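Local coordinates for protein quinoline 2-oxidoreductase large subunit (Pseudomonas putida, PDB 1T3Q) that probably hydroxylates quinoline at carbon 2, as the molybdenum-bearing large subunit of a hydroxylase of the xanthine dehydrogenase family, at residues L161-S167 and S357-A361; G146-L151 and R318-D322. All coordinates share one frame; numbering follows the deposited sequence.

Contact 1. Residues L161-S167 and S357-A361; sequences LAGNVVS and SIAVA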
loop_
_atom_site.group_PDB
_atom_site.type_symbol
_atom_site.label_atom_id
_atom_site.label_comp_id
_atom_site.label_asym_id
_atom_site.label_seq_id
_atom_site.Cartn_x
_atom_site.Cartn_y
_atom_site.Cartn_z
ATOM N N LEU B 161 33.024 26.287 -10.828
ATOM C CA LEU B 161 34.183 26.017 -9.985
ATOM C C LEU B 161 35.400 26.847 -10.365
ATOM O O LEU B 161 35.465 27.426 -11.449
ATOM C CB LEU B 161 34.567 24.536 -10.066
ATOM C CG LEU B 161 33.501 23.483 -9.761
ATOM C CD1 LEU B 161 34.120 22.100 -9.856
ATOM C CD2 LEU B 161 32.921 23.714 -8.382
ATOM N N ALA B 162 36.369 26.892 -9.457
ATOM C CA ALA B 162 37.608 27.613 -9.692
ATOM C C ALA B 162 38.640 26.557 -10.081
ATOM O O ALA B 162 39.276 25.943 -9.219
ATOM C CB ALA B 162 38.038 28.338 -8.432
ATOM N N GLY B 163 38.789 26.331 -11.378
ATOM C CA GLY B 163 39.740 25.336 -11.837
ATOM C C GLY B 163 39.107 23.959 -11.795
ATOM O O GLY B 163 37.986 23.805 -11.315
ATOM N N ASN B 164 39.823 22.953 -12.280
ATOM C CA ASN B 164 39.285 21.597 -12.304
ATOM C C ASN B 164 39.631 20.738 -11.096
ATOM O O ASN B 164 39.134 19.619 -10.973
ATOM C CB ASN B 164 39.729 20.882 -13.580
ATOM C CG ASN B 164 39.216 21.558 -14.832
ATOM O OD1 ASN B 164 38.038 21.905 -14.922
ATOM N ND2 ASN B 164 40.096 21.741 -15.811
ATOM N N VAL B 165 40.481 21.240 -10.205
ATOM C CA VAL B 165 40.838 20.461 -9.029
ATOM C C VAL B 165 39.773 20.608 -7.947
ATOM O O VAL B 165 39.715 21.616 -7.240
ATOM C CB VAL B 165 42.213 20.877 -8.468
ATOM C CG1 VAL B 165 42.554 20.022 -7.245
ATOM C CG2 VAL B 165 43.283 20.702 -9.549
ATOM N N VAL B 166 38.920 19.597 -7.833
ATOM C CA VAL B 166 37.850 19.598 -6.844
ATOM C C VAL B 166 38.405 19.435 -5.432
ATOM O O VAL B 166 37.909 20.047 -4.486
ATOM C CB VAL B 166 36.834 18.465 -7.135
ATOM C CG1 VAL B 166 35.856 18.319 -5.979
ATOM C CG2 VAL B 166 36.086 18.776 -8.424
ATOM N N SER B 167 39.432 18.608 -5.289
ATOM C CA SER B 167 40.035 18.398 -3.977
ATOM C C SER B 167 41.459 17.904 -4.097
ATOM O O SER B 167 41.794 17.127 -4.993
ATOM C CB SER B 167 39.214 17.406 -3.151
ATOM O OG SER B 167 39.789 17.226 -1.863
ATOM N N SER B 357 46.333 12.994 -2.705
ATOM C CA SER B 357 45.088 12.618 -3.349
ATOM C C SER B 357 44.566 13.821 -4.130
ATOM O O SER B 357 44.411 14.903 -3.568
ATOM C CB SER B 357 44.062 12.211 -2.290
ATOM O OG SER B 357 42.803 11.959 -2.883
ATOM N N ILE B 358 44.298 13.628 -5.418
ATOM C CA ILE B 358 43.787 14.703 -6.267
ATOM C C ILE B 358 42.515 14.252 -6.985
ATOM O O ILE B 358 42.502 13.204 -7.635
ATOM C CB ILE B 358 44.814 15.105 -7.353
ATOM C CG1 ILE B 358 46.162 15.443 -6.711
ATOM C CG2 ILE B 358 44.293 16.308 -8.142
ATOM C CD1 ILE B 358 47.286 15.590 -7.717
ATOM N N ALA B 359 41.454 15.043 -6.865
ATOM C CA ALA B 359 40.187 14.744 -7.528
ATOM C C ALA B 359 39.950 15.870 -8.524
ATOM O O ALA B 359 39.908 17.038 -8.139
ATOM C CB ALA B 359 39.049 14.697 -6.508
ATOM N N VAL B 360 39.809 15.531 -9.800
ATOM C CA VAL B 360 39.582 16.553 -10.815
ATOM C C VAL B 360 38.261 16.384 -11.538
ATOM O O VAL B 360 37.807 15.263 -11.795
ATOM C CB VAL B 360 40.706 16.575 -11.874
ATOM C CG1 VAL B 360 42.028 16.908 -11.210
ATOM C CG2 VAL B 360 40.784 15.225 -12.594
ATOM N N ALA B 361 37.647 17.513 -11.863
ATOM C CA ALA B 361 36.385 17.511 -12.578
ATOM C C ALA B 361 36.649 17.308 -14.062
ATOM O O ALA B 361 37.605 17.857 -14.618
ATOM C CB ALA B 361 35.652 18.826 -12.345
#
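A classic beta bulge joins V166 and S167 to A359, where strand 165-170 runs antiparallel to strand 352-360 in a mixed sheet of the molybdenum-cofactor-binding part of the subunit. The carbonyl oxygen of A359 takes both amides of the bulge. S167 N reaches A359 O at 3.3 Å, in the carbonyl plane and on a lone pair, while the bond from V166 N to A359 O is shorter, 2.8 Å, but bent and weak. S167 O then takes the amide of A359 in a nearly straight bond (A359 N to S167 O, 2.8 Å). At the other end, N164 O accepts from A361 N at 2.7 Å, again in the carbonyl plane, and the same oxygen lies 3.1 Å from V360 CA in a CA-H...O contact.

The extra residue shifts the register by one, and V166 consequently turns its side chain toward the partner strand. With CG2 beside its own backbone N and CG1 anti to that N (chi1 170°), CG2 comes to lie 3.9 Å from A361 CB. A methyl of L161, CD1, approaches the same A361 CB more loosely. V165 and V360 form a non-hydrogen-bonded pair with their side chains on one face, where those of V165 and I358 cross obliquely, V165 CG1 touching I358 CG2 at 4.2 Å; S167 and A359 put theirs on the other. Two residues before the bulge, the N164 amide is held from outside the contact: OD1 accepts from A157 N, and ND2 donates to the carbonyls of A155 and of A150 in helix 147-152, tying N164 to the preceding chain. One oxygen receiving two successive amides, with a single extra residue in one strand, is the signature of the classic bulge in an antiparallel pair.

Contact 2. Residues G146-L151 and R318-D322; sequences GIEAAL and RSITD. With SO4 (sulfate ion), chain K.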
loop_
_atom_site.group_PDB
_atom_site.type_symbol
_atom_site.label_atom_id
_atom_site.label_comp_id
_atom_site.label_asym_id
_atom_site.label_seq_id
_atom_site.Cartn_x
_atom_site.Cartn_y
_atom_site.Cartn_z
ATOM N N GLY B 146 39.678 14.194 -19.680
ATOM C CA GLY B 146 40.453 13.297 -18.848
ATOM C C GLY B 146 41.302 14.012 -17.819
ATOM O O GLY B 146 41.378 15.243 -17.798
ATOM N N ILE B 147 41.950 13.228 -16.967
ATOM C CA ILE B 147 42.799 13.755 -15.910
ATOM C C ILE B 147 43.911 14.661 -16.430
ATOM O O ILE B 147 44.165 15.720 -15.864
ATOM C CB ILE B 147 43.417 12.597 -15.099
ATOM C CG1 ILE B 147 42.325 11.920 -14.265
ATOM C CG2 ILE B 147 44.541 13.105 -14.215
ATOM C CD1 ILE B 147 42.784 10.664 -13.552
ATOM N N GLU B 148 44.576 14.237 -17.498
ATOM C CA GLU B 148 45.665 15.023 -18.073
ATOM C C GLU B 148 45.178 16.407 -18.483
ATOM O O GLU B 148 45.758 17.422 -18.096
ATOM C CB GLU B 148 46.252 14.301 -19.287
ATOM N N ALA B 149 44.104 16.438 -19.265
ATOM C CA ALA B 149 43.526 17.688 -19.734
ATOM C C ALA B 149 43.008 18.534 -18.580
ATOM O O ALA B 149 43.150 19.755 -18.587
ATOM C CB ALA B 149 42.392 17.403 -20.719
ATOM N N ALA B 150 42.400 17.891 -17.588
ATOM C CA ALA B 150 41.864 18.625 -16.447
ATOM C C ALA B 150 42.974 19.319 -15.655
ATOM O O ALA B 150 42.790 20.416 -15.144
ATOM C CB ALA B 150 41.083 17.681 -15.537
ATOM N N LEU B 151 44.131 18.676 -15.570
ATOM C CA LEU B 151 45.257 19.224 -14.822
ATOM C C LEU B 151 46.160 20.160 -15.618
ATOM O O LEU B 151 46.765 21.070 -15.050
ATOM C CB LEU B 151 46.103 18.077 -14.265
ATOM C CG LEU B 151 46.124 17.780 -12.764
ATOM C CD1 LEU B 151 44.874 18.276 -12.076
ATOM C CD2 LEU B 151 46.292 16.284 -12.584
ATOM N N ARG B 318 50.949 8.918 -5.653
ATOM C CA ARG B 318 50.282 10.107 -6.168
ATOM C C ARG B 318 49.013 9.531 -6.789
ATOM O O ARG B 318 49.072 8.825 -7.796
ATOM C CB ARG B 318 51.153 10.779 -7.229
ATOM C CG ARG B 318 50.497 11.920 -7.993
ATOM C CD ARG B 318 51.478 12.465 -9.027
ATOM N NE ARG B 318 50.849 13.326 -10.026
ATOM C CZ ARG B 318 50.415 14.559 -9.794
ATOM N NH1 ARG B 318 50.539 15.095 -8.587
ATOM N NH2 ARG B 318 49.854 15.254 -10.772
ATOM N N SER B 319 47.878 9.809 -6.166
ATOM C CA SER B 319 46.604 9.279 -6.629
ATOM C C SER B 319 45.707 10.364 -7.213
ATOM O O SER B 319 45.451 11.378 -6.569
ATOM C CB SER B 319 45.899 8.588 -5.456
ATOM O OG SER B 319 44.723 7.917 -5.870
ATOM N N ILE B 320 45.223 10.142 -8.432
ATOM C CA ILE B 320 44.354 11.111 -9.090
ATOM C C ILE B 320 43.062 10.437 -9.538
ATOM O O ILE B 320 43.090 9.358 -10.130
ATOM C CB ILE B 320 45.033 11.730 -10.326
ATOM C CG1 ILE B 320 46.429 12.238 -9.957
ATOM C CG2 ILE B 320 44.183 12.881 -10.857
ATOM C CD1 ILE B 320 47.280 12.612 -11.156
ATOM N N THR B 321 41.938 11.085 -9.256
ATOM C CA THR B 321 40.624 10.562 -9.605
ATOM C C THR B 321 39.947 11.373 -10.703
ATOM O O THR B 321 39.948 12.609 -10.666
ATOM C CB THR B 321 39.686 10.567 -8.367
ATOM O OG1 THR B 321 40.181 9.653 -7.381
ATOM C CG2 THR B 321 38.269 10.168 -8.756
ATOM N N ASP B 322 39.383 10.673 -11.685
ATOM C CA ASP B 322 38.639 11.324 -12.763
ATOM C C ASP B 322 37.248 11.416 -12.143
ATOM O O ASP B 322 36.495 10.440 -12.144
ATOM C CB ASP B 322 38.609 10.438 -14.011
ATOM C CG ASP B 322 37.907 11.104 -15.180
ATOM O OD1 ASP B 322 36.746 11.530 -15.004
ATOM O OD2 ASP B 322 38.512 11.201 -16.270
HETATM S S SO4 K . 50.066 18.942 -10.311
HETATM O O1 SO4 K . 51.076 19.552 -9.423
HETATM O O2 SO4 K . 50.652 18.722 -11.648
HETATM O O3 SO4 K . 49.641 17.649 -9.751
HETATM O O4 SO4 K . 48.899 19.836 -10.423
HETATM O O HOH W 1 41.087 10.356 -17.031
#
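I147 and I320 share one side-chain shape, CG1 beside the backbone N (I147 chi1 -71°, I320 chi1 -50°), which leaves CG2 anti to that N and turns their branch methyls toward each other. This is helix-on-sheet packing: the first turn of helix 147-152 lies across the end of strand 312-322, the two segment axes 9.4 Å apart and near a right angle. I147 CG2 meets I320 CG2 at 3.4 Å, tight for two methyls, while I147 CD1 reaches over the strand backbone to I320 O at 3.7 Å. One turn on, L151 and I320 come tip to tip, L151 CD2 at 4.1 Å from I320 CD1.

Polar groups flank this apolar patch. G146 is the N-cap residue, and a water accepts from I147 N (3.0 Å) and donates to D322 OD2 (2.8 Å), linking the start of the helix to the strand. That carboxylate is also held by T362 and by salt bridges to R195 and K364. At the other flank the side chain of R318, extended from CG to NE, approaches L151 from the opposite direction and ends at a sulfate, probably from the crystallisation liquor and also bound by R168. Oxygen O3 sits in the guanidinium plane, at its edge, accepting from R318 NH2 at 2.6 Å and from R318 NH1 at 2.9 Å.

In the fold
From the N terminus, helix 147-152 comes first, and a short connection leads from it into strand 165-170. The chain then makes a long excursion before strand 312-322 returns to the helix, closing a loop at contact 2; strand 352-360 follows and pairs with strand 165-170, closing another at contact 1. The two closures cross rather than nest, because their segments alternate along the sequence. They meet in the sheet, where strands 312-322 and 352-360 are parallel neighbours, I358 bonding to the backbone of S319 and T321. The helix rests on both, with L151 CD1 packed against V360 CG1, and the contact centres lie about 9 Å apart.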